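Long-range contacts in HTH-type transcriptional repressor PhnF (PDB 3F8M), which represses the phnDCE operon, which serves phosphate uptake, by acting as a GntR-family DNA-binding transcription factor when phosphate is available in the cell: residues 78-83 with 94-99; 138-143 with 230-235. One frame throughout, in Å; residues are numbered along the deposited sequence.

In the fold
Read from the N terminus, the chain leaves the winged helix-turn-helix region after strand 72-75 and enters strand 80-83. Helix 89-94 follows, and contact 1 closes this short loop, 78-83 meeting the turn 94-99 that leads into strand 100-111. Contact 2 opens only later, at 138-143, and spans 86 residues that include the rest of strand 140-150 and strands 180-188, 206-214 and 220-229 before 230-235 returns. The two are therefore in series, neither nested nor crossed. They lie about 10 Å apart between centres and share a parallel two-stranded sheet, where Gln82 N and Thr234 O approach to 2.8 Å. Ser99 OG is hydrogen-bonded to Asp138 OD1, and both contacts touch the second subunit.

Contact 1. Residues 78-83 with 94-99; sequences PKIRQP and KAQGLS
Ile80 and Gln96 mark the nearest backbone approach, 7.6 Å between their CA atoms, too wide for main-chain pairing, and the start of strand 80-83 is met instead by side chains from the Schellman motif that ends helix 89-94. There Gly97, at positive phi, closes a type I turn with its N bonded to Lys94 O. The Gln96 amide brackets Ile80, bonding to the peptide groups before and after it: NE2 donates to Lys79 O at 2.9 Å, and OE1 accepts from Arg81 N at 2.8 Å with an N-H...O angle of 170°. Lys79 O lies close to the amide plane, whereas Arg81 N is tilted 25° from the carbonyl plane; bonds at both ends of the amide hold its rotation. With its chain extended beyond CG (chi2 167°), Gln96 can reach this far. The Arg81 side chain crosses it at about a right angle, with Arg81 CG 3.6 Å from Gln96 NE2. Ile80 also packs on Tyr89 and Ala93, so the strand is held against helix 89-94. Lys79 points elsewhere, its NZ forming a salt bridge with Asp186 of the second subunit. Leu98 divides its two methyls: CD1 approaches Ile80 CG1 at 4.2 Å, and CD2 rests 3.8 Å from Pro78 CG.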
loop_
_atom_site.group_PDB
_atom_site.type_symbol
_atom_site.label_atom_id
_atom_site.label_comp_id
_atom_site.label_asym_id
_atom_site.label_seq_id
_atom_site.Cartn_x
_atom_site.Cartn_y
_atom_site.Cartn_z
ATOM N N PRO A 78 15.111 -9.172 5.105
ATOM C CA PRO A 78 14.133 -8.975 4.074
ATOM C C PRO A 78 12.790 -8.521 4.686
ATOM O O PRO A 78 12.417 -8.986 5.774
ATOM C CB PRO A 78 13.988 -10.364 3.439
ATOM C CG PRO A 78 14.921 -11.242 4.105
ATOM C CD PRO A 78 15.432 -10.600 5.327
ATOM N N LYS A 79 12.136 -7.599 4.003
ATOM C CA LYS A 79 10.737 -7.248 4.317
ATOM C C LYS A 79 9.854 -8.449 4.068
ATOM O O LYS A 79 10.040 -9.170 3.072
ATOM C CB LYS A 79 10.279 -6.102 3.415
ATOM C CG LYS A 79 11.038 -4.814 3.635
ATOM C CD LYS A 79 10.584 -3.810 2.617
ATOM C CE LYS A 79 11.155 -2.440 2.889
ATOM N NZ LYS A 79 10.668 -1.522 1.808
ATOM N N ILE A 80 8.885 -8.672 4.962
ATOM C CA ILE A 80 7.818 -9.631 4.678
ATOM C C ILE A 80 6.994 -9.112 3.526
ATOM O O ILE A 80 6.628 -7.952 3.531
ATOM C CB ILE A 80 6.902 -9.891 5.903
ATOM C CG1 ILE A 80 7.677 -10.638 6.979
ATOM C CG2 ILE A 80 5.744 -10.815 5.523
ATOM C CD1 ILE A 80 7.229 -10.295 8.376
ATOM N N ARG A 81 6.754 -9.962 2.525
ATOM C CA ARG A 81 5.977 -9.585 1.337
ATOM C C ARG A 81 4.578 -10.197 1.456
ATOM O O ARG A 81 4.347 -11.378 1.186
ATOM C CB ARG A 81 6.692 -10.047 0.058
ATOM C CG ARG A 81 8.005 -9.313 -0.192
ATOM C CD ARG A 81 8.795 -9.960 -1.347
ATOM N NE ARG A 81 7.991 -10.023 -2.551
ATOM C CZ ARG A 81 7.929 -9.056 -3.467
ATOM N NH1 ARG A 81 8.641 -7.941 -3.329
ATOM N NH2 ARG A 81 7.142 -9.201 -4.524
ATOM N N GLN A 82 3.653 -9.392 1.923
ATOM C CA GLN A 82 2.335 -9.896 2.207
ATOM C C GLN A 82 1.305 -9.571 1.123
ATOM O O GLN A 82 1.062 -8.393 0.837
ATOM C CB GLN A 82 1.910 -9.288 3.527
ATOM C CG GLN A 82 0.508 -9.568 3.908
ATOM C CD GLN A 82 0.377 -9.670 5.395
ATOM O OE1 GLN A 82 -0.151 -10.648 5.893
ATOM N NE2 GLN A 82 0.865 -8.654 6.120
ATOM N N PRO A 83 0.674 -10.613 0.547
ATOM C CA PRO A 83 -0.406 -10.415 -0.421
ATOM C C PRO A 83 -1.558 -9.669 0.248
ATOM O O PRO A 83 -1.852 -9.923 1.430
ATOM C CB PRO A 83 -0.831 -11.843 -0.774
ATOM C CG PRO A 83 0.295 -12.727 -0.317
ATOM C CD PRO A 83 0.881 -12.038 0.856
ATOM N N LYS A 94 6.486 -17.506 6.013
ATOM C CA LYS A 94 6.861 -18.902 5.700
ATOM C C LYS A 94 7.332 -19.068 4.262
ATOM O O LYS A 94 8.430 -19.588 4.032
ATOM C CB LYS A 94 5.698 -19.863 5.949
ATOM C CG LYS A 94 5.712 -20.571 7.316
ATOM N N ALA A 95 6.502 -18.628 3.318
ATOM C CA ALA A 95 6.825 -18.588 1.875
ATOM C C ALA A 95 8.193 -17.998 1.508
ATOM O O ALA A 95 8.749 -18.334 0.446
ATOM C CB ALA A 95 5.729 -17.873 1.104
ATOM N N GLN A 96 8.730 -17.131 2.367
ATOM C CA GLN A 96 10.028 -16.485 2.133
ATOM C C GLN A 96 11.112 -17.101 3.010
ATOM O O GLN A 96 12.248 -16.623 3.019
ATOM C CB GLN A 96 9.974 -14.973 2.425
ATOM C CG GLN A 96 9.315 -14.089 1.363
ATOM C CD GLN A 96 9.033 -12.680 1.904
ATOM O OE1 GLN A 96 7.991 -12.442 2.535
ATOM N NE2 GLN A 96 9.974 -11.748 1.683
ATOM N N GLY A 97 10.752 -18.138 3.769
ATOM C CA GLY A 97 11.701 -18.781 4.687
ATOM C C GLY A 97 12.040 -17.902 5.880
ATOM O O GLY A 97 13.169 -17.935 6.375
ATOM N N LEU A 98 11.050 -17.131 6.344
ATOM C CA LEU A 98 11.197 -16.159 7.434
ATOM C C LEU A 98 10.317 -16.554 8.633
ATOM O O LEU A 98 9.206 -17.023 8.432
ATOM C CB LEU A 98 10.772 -14.757 6.952
ATOM C CG LEU A 98 11.548 -14.081 5.809
ATOM C CD1 LEU A 98 10.827 -12.807 5.299
ATOM C CD2 LEU A 98 12.993 -13.756 6.252
ATOM N N SER A 99 10.794 -16.306 9.858
ATOM C CA SER A 99 10.114 -16.740 11.097
ATOM C C SER A 99 9.206 -15.698 11.779
ATOM O O SER A 99 9.668 -14.885 12.619
ATOM C CB SER A 99 11.155 -17.160 12.114
ATOM O OG SER A 99 11.902 -16.019 12.481
#

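Contact 2. Residues 138-143 with 230-235; sequences DGVRVG and GDRMTF
Arg232 bonding to the backbone of Arg141 makes this a side-chain contact within the UTRA domain, between the start of strand 140-150 in the six-stranded antiparallel sheet and the bend joining strand 220-229 to strand 233-240. Arg232 NH1 donates to Arg141 O at 2.7 Å, with an N-H...O angle of 161°; the oxygen sits at the guanidinium edge, in its plane, and offers a lone pair. Val140 covers one guanidinium face: its CG2 stands 3.6 Å above the plane, over the centre. That methyl lies between the backbone N and the carbonyl carbon (Val140 CG1 has chi1 -57°), turned toward the arginine. Asp231 OD1 is 3.9 Å from Arg232 NE, well out of the plane, a long pairing of charges alone. Arg229, salt-bridged to Asp231, brings a like charge near Arg232 NH1, which the carboxylate may partly offset. Val142 and Gly143 form a classic beta bulge opposite Leu135. The Met233 chain, bent at chi2 (71°) and chi3, brings its CE methyl to 3.7 Å from Val142 CG1, tying the bulged strand to the parallel two-stranded sheet. Buried Met233 also touches Ile80 and Gln82 of strand 80-83 and Tyr89 of helix 89-94, while Val142 CG2 lies 4.1 Å from Arg232 CB.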
loop_
_atom_site.group_PDB
_atom_site.type_symbol
_atom_site.label_atom_id
_atom_site.label_comp_id
_atom_site.label_asym_id
_atom_site.label_seq_id
_atom_site.Cartn_x
_atom_site.Cartn_y
_atom_site.Cartn_z
ATOM N N ASP A 138 11.769 -12.682 13.073
ATOM C CA ASP A 138 13.208 -12.767 13.342
ATOM C C ASP A 138 13.635 -11.930 14.531
ATOM O O ASP A 138 14.664 -11.196 14.481
ATOM C CB ASP A 138 13.955 -12.324 12.092
ATOM C CG ASP A 138 13.723 -13.255 10.944
ATOM O OD1 ASP A 138 12.987 -14.252 11.159
ATOM O OD2 ASP A 138 14.273 -13.013 9.838
ATOM N N GLY A 139 12.842 -12.000 15.608
ATOM C CA GLY A 139 13.136 -11.213 16.790
ATOM C C GLY A 139 12.838 -9.710 16.770
ATOM O O GLY A 139 13.177 -9.003 17.749
ATOM N N VAL A 140 12.261 -9.170 15.692
ATOM C CA VAL A 140 12.002 -7.730 15.669
ATOM C C VAL A 140 10.522 -7.420 15.401
ATOM O O VAL A 140 9.833 -8.183 14.728
ATOM C CB VAL A 140 12.926 -6.944 14.701
ATOM C CG1 VAL A 140 14.410 -7.197 15.057
ATOM C CG2 VAL A 140 12.612 -7.284 13.261
ATOM N N ARG A 141 10.072 -6.273 15.920
ATOM C CA ARG A 141 8.666 -5.902 15.820
ATOM C C ARG A 141 8.368 -5.384 14.417
ATOM O O ARG A 141 9.148 -4.582 13.860
ATOM C CB ARG A 141 8.317 -4.871 16.899
ATOM C CG ARG A 141 8.726 -5.285 18.323
ATOM C CD ARG A 141 8.043 -6.603 18.724
ATOM N NE ARG A 141 8.290 -6.967 20.120
ATOM C CZ ARG A 141 8.772 -8.139 20.535
ATOM N NH1 ARG A 141 9.060 -9.113 19.669
ATOM N NH2 ARG A 141 8.955 -8.344 21.833
ATOM N N VAL A 142 7.231 -5.842 13.857
ATOM C CA VAL A 142 6.798 -5.498 12.502
ATOM C C VAL A 142 5.564 -4.599 12.511
ATOM O O VAL A 142 5.494 -3.611 11.762
ATOM C CB VAL A 142 6.536 -6.753 11.662
ATOM C CG1 VAL A 142 5.837 -6.443 10.351
ATOM C CG2 VAL A 142 7.870 -7.483 11.429
ATOM N N GLY A 143 4.615 -4.877 13.390
ATOM C CA GLY A 143 3.351 -4.135 13.266
ATOM C C GLY A 143 2.428 -4.367 14.443
ATOM O O GLY A 143 2.641 -5.264 15.226
ATOM N N GLY A 230 7.238 0.554 7.771
ATOM C CA GLY A 230 7.481 0.520 6.299
ATOM C C GLY A 230 8.753 -0.268 5.967
ATOM O O GLY A 230 8.802 -0.955 4.946
ATOM N N ASP A 231 9.737 -0.218 6.858
ATOM C CA ASP A 231 11.039 -0.911 6.662
ATOM C C ASP A 231 10.977 -2.431 6.882
ATOM O O ASP A 231 11.956 -3.151 6.610
ATOM C CB ASP A 231 12.175 -0.236 7.459
ATOM C CG ASP A 231 11.964 -0.243 8.971
ATOM O OD1 ASP A 231 10.989 -0.874 9.496
ATOM O OD2 ASP A 231 12.765 0.432 9.647
ATOM N N ARG A 232 9.814 -2.949 7.293
ATOM C CA ARG A 232 9.711 -4.383 7.517
ATOM C C ARG A 232 8.594 -5.030 6.712
ATOM O O ARG A 232 8.349 -6.253 6.801
ATOM C CB ARG A 232 9.603 -4.689 9.038
ATOM C CG ARG A 232 10.987 -4.660 9.742
ATOM C CD ARG A 232 10.975 -4.220 11.205
ATOM N NE ARG A 232 12.318 -3.849 11.692
ATOM C CZ ARG A 232 12.625 -3.541 12.957
ATOM N NH1 ARG A 232 11.696 -3.571 13.943
ATOM N NH2 ARG A 232 13.894 -3.213 13.258
ATOM N N MET A 233 7.912 -4.246 5.885
ATOM C CA MET A 233 6.767 -4.806 5.223
ATOM C C MET A 233 6.608 -4.296 3.809
ATOM O O MET A 233 6.791 -3.093 3.560
ATOM C CB MET A 233 5.518 -4.499 6.072
ATOM C CG MET A 233 4.190 -4.853 5.418
ATOM S SD MET A 233 3.949 -6.648 5.315
ATOM C CE MET A 233 4.588 -7.150 6.925
ATOM N N THR A 234 6.269 -5.201 2.901
ATOM C CA THR A 234 5.853 -4.864 1.540
ATOM C C THR A 234 4.520 -5.502 1.285
ATOM O O THR A 234 4.331 -6.656 1.637
ATOM C CB THR A 234 6.850 -5.413 0.496
ATOM O OG1 THR A 234 8.115 -4.809 0.721
ATOM C CG2 THR A 234 6.401 -5.103 -0.879
ATOM N N PHE A 235 3.595 -4.780 0.658
ATOM C CA PHE A 235 2.360 -5.390 0.198
ATOM C C PHE A 235 2.372 -5.625 -1.289
ATOM O O PHE A 235 2.893 -4.810 -2.034
ATOM C CB PHE A 235 1.171 -4.525 0.587
ATOM C CG PHE A 235 0.911 -4.518 2.053
ATOM C CD1 PHE A 235 0.328 -5.627 2.666
ATOM C CD2 PHE A 235 1.283 -3.447 2.821
ATOM C CE1 PHE A 235 0.109 -5.640 4.013
ATOM C CE2 PHE A 235 1.077 -3.461 4.181
ATOM C CZ PHE A 235 0.482 -4.556 4.774
#